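Local atomic coordinates of D-isomer specific 2-hydroxyacid dehydrogenase family protein (Aeromonas salmonicida subsp. salmonicida, PDB entry 3HG7), a protein that probably binds NAD and acts as an oxidoreductase, as do D-isomer specific 2-hydroxyacid dehydrogenases in general. Residues Y90-V95 with G308-D313. The protein carries 1 engineered substitution. Numbering follows the deposited sequence.
Sequences YQLTNV and GKIDFD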
loop_
_atom_site.group_PDB
_atom_site.type_symbol
_atom_site.label_atom_id
_atom_site.label_comp_id
_atom_site.label_asym_id
_atom_site.label_seq_id
_atom_site.Cartn_x
_atom_site.Cartn_y
_atom_site.Cartn_z
ATOM N N TYR A 90 9.693 19.184 12.815
ATOM C CA TYR A 90 10.336 17.909 13.106
ATOM C C TYR A 90 10.572 17.130 11.796
ATOM O O TYR A 90 10.024 17.480 10.729
ATOM C CB TYR A 90 9.482 17.070 14.096
ATOM C CG TYR A 90 8.190 16.547 13.489
ATOM C CD1 TYR A 90 7.034 17.317 13.492
ATOM C CD2 TYR A 90 8.158 15.302 12.856
ATOM C CE1 TYR A 90 5.859 16.858 12.901
ATOM C CE2 TYR A 90 6.985 14.813 12.277
ATOM C CZ TYR A 90 5.835 15.607 12.308
ATOM O OH TYR A 90 4.670 15.137 11.724
ATOM N N GLN A 91 11.372 16.073 11.868
ATOM C CA GLN A 91 11.623 15.233 10.708
ATOM C C GLN A 91 10.636 14.086 10.727
ATOM O O GLN A 91 10.597 13.324 11.689
ATOM C CB GLN A 91 13.024 14.644 10.729
ATOM C CG GLN A 91 14.144 15.679 10.746
ATOM C CD GLN A 91 15.416 15.110 10.182
ATOM O OE1 GLN A 91 15.518 14.870 8.979
ATOM N NE2 GLN A 91 16.373 14.836 11.052
ATOM N N LEU A 92 9.862 13.959 9.665
ATOM C CA LEU A 92 8.974 12.791 9.520
ATOM C C LEU A 92 9.573 11.810 8.512
ATOM O O LEU A 92 9.950 12.220 7.401
ATOM C CB LEU A 92 7.590 13.240 9.043
ATOM C CG LEU A 92 6.561 12.142 8.716
ATOM C CD1 LEU A 92 6.153 11.300 9.957
ATOM C CD2 LEU A 92 5.381 12.869 8.105
ATOM N N THR A 93 9.665 10.527 8.890
ATOM C CA THR A 93 9.991 9.464 7.927
ATOM C C THR A 93 8.886 8.420 7.865
ATOM O O THR A 93 8.198 8.166 8.851
ATOM C CB THR A 93 11.303 8.754 8.271
ATOM O OG1 THR A 93 11.206 8.259 9.598
ATOM C CG2 THR A 93 12.508 9.721 8.178
ATOM N N ASN A 94 8.716 7.805 6.706
ATOM C CA ASN A 94 7.743 6.736 6.609
ATOM C C ASN A 94 8.474 5.432 6.406
ATOM O O ASN A 94 9.701 5.384 6.586
ATOM C CB ASN A 94 6.740 7.041 5.506
ATOM C CG ASN A 94 7.332 6.889 4.118
ATOM O OD1 ASN A 94 8.545 7.029 3.923
ATOM N ND2 ASN A 94 6.472 6.611 3.135
ATOM N N VAL A 95 7.732 4.385 6.019
ATOM C CA VAL A 95 8.272 3.063 5.785
ATOM C C VAL A 95 8.244 2.828 4.269
ATOM O O VAL A 95 7.192 2.975 3.629
ATOM C CB VAL A 95 7.420 1.953 6.578
ATOM C CG1 VAL A 95 7.818 0.569 6.129
ATOM C CG2 VAL A 95 7.664 2.077 8.059
ATOM N N GLY A 308 13.691 7.672 3.921
ATOM C CA GLY A 308 12.243 7.667 3.980
ATOM C C GLY A 308 11.724 9.020 4.418
ATOM O O GLY A 308 10.586 9.143 4.861
ATOM N N LYS A 309 12.565 10.037 4.290
ATOM C CA LYS A 309 12.223 11.353 4.773
ATOM C C LYS A 309 11.110 11.940 3.923
ATOM O O LYS A 309 11.160 11.887 2.689
ATOM C CB LYS A 309 13.444 12.291 4.750
ATOM C CG LYS A 309 13.064 13.740 4.808
ATOM C CD LYS A 309 12.922 14.177 6.230
ATOM C CE LYS A 309 14.107 15.026 6.603
ATOM N NZ LYS A 309 13.770 16.463 6.670
ATOM N N ILE A 310 10.142 12.542 4.599
ATOM C CA ILE A 310 9.000 13.180 3.973
ATOM C C ILE A 310 9.210 14.686 3.876
ATOM O O ILE A 310 9.533 15.346 4.860
ATOM C CB ILE A 310 7.701 12.861 4.766
ATOM C CG1 ILE A 310 7.468 11.348 4.815
ATOM C CG2 ILE A 310 6.504 13.611 4.207
ATOM C CD1 ILE A 310 7.278 10.648 3.466
ATOM N N ASP A 311 9.057 15.223 2.671
ATOM C CA ASP A 311 9.154 16.662 2.449
ATOM C C ASP A 311 7.765 17.250 2.670
ATOM O O ASP A 311 6.834 16.933 1.929
ATOM C CB ASP A 311 9.646 16.951 1.022
ATOM C CG ASP A 311 9.769 18.447 0.720
ATOM O OD1 ASP A 311 10.105 19.244 1.632
ATOM O OD2 ASP A 311 9.534 18.825 -0.451
ATOM N N PHE A 312 7.617 18.083 3.694
ATOM C CA PHE A 312 6.321 18.705 3.970
ATOM C C PHE A 312 5.811 19.573 2.791
ATOM O O PHE A 312 4.599 19.648 2.544
ATOM C CB PHE A 312 6.352 19.470 5.301
ATOM C CG PHE A 312 6.274 18.569 6.524
ATOM C CD1 PHE A 312 5.192 17.708 6.706
ATOM C CD2 PHE A 312 7.275 18.592 7.489
ATOM C CE1 PHE A 312 5.107 16.885 7.832
ATOM C CE2 PHE A 312 7.198 17.770 8.623
ATOM C CZ PHE A 312 6.118 16.913 8.788
ATOM N N ASP A 313 6.741 20.169 2.042
ATOM C CA ASP A 313 6.420 20.875 0.793
ATOM C C ASP A 313 6.471 19.938 -0.420
ATOM O O ASP A 313 5.504 19.233 -0.734
ATOM C CB ASP A 313 7.391 22.037 0.579
ATOM C CG ASP A 313 7.604 22.852 1.840
ATOM O OD1 ASP A 313 8.745 22.882 2.353
ATOM O OD2 ASP A 313 6.623 23.451 2.328
HETATM O O HOH W 1 9.965 15.767 7.512
#
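F312 drives the edge of its ring at the face of Y90 in a T-shaped stack, the centroids 5.5 Å apart and the planes turned by 75°. The leading atom is CZ of F312, which comes down 3.8 Å from Y90 CZ. Y90 presents that face because its CG is wedged between the backbone N and carbonyl carbon (chi1 70°). Farther round the F312 rim, CE2 reaches the carbonyl O of Y90 in the plane of the phenyl ring, so the weakly positive ring edge meets both a pi face and an oxygen. L92 crosses the phenyl ring at about a right angle, its CD2 touching CE1 of F312. L92 and I310 lie side by side and point the same way, CD2 of the leucine 4.1 Å from CB of the isoleucine; branched aliphatic chains suit this seam between the aromatic pair and N94. There, CD1 of I310 meets the amide of N94 crosswise.

The backbones join antiparallel at a single bridge, T93 with K309. I310 N gives a nearly straight bond of 2.8 Å to L92 O, and N94 N donates to G308 O. Beyond the bridge the chains diverge, and a water takes over, accepting from L92 N and donating to I310 O. G308 takes a positive phi (78°), a backbone shape glycine adopts readily, as the chain enters the bridge.

Strand 91-93 is an outermost strand of the five-stranded parallel sheet, and its other edge pairs with strand 70-73. From there Q72 and W70 bind the hydroxyl of T93, while A76 O holds N94 ND2. The C-terminal tail after helix 286-301 thus runs along the outer edge of the sheet, while that helix packs against T93 and V95.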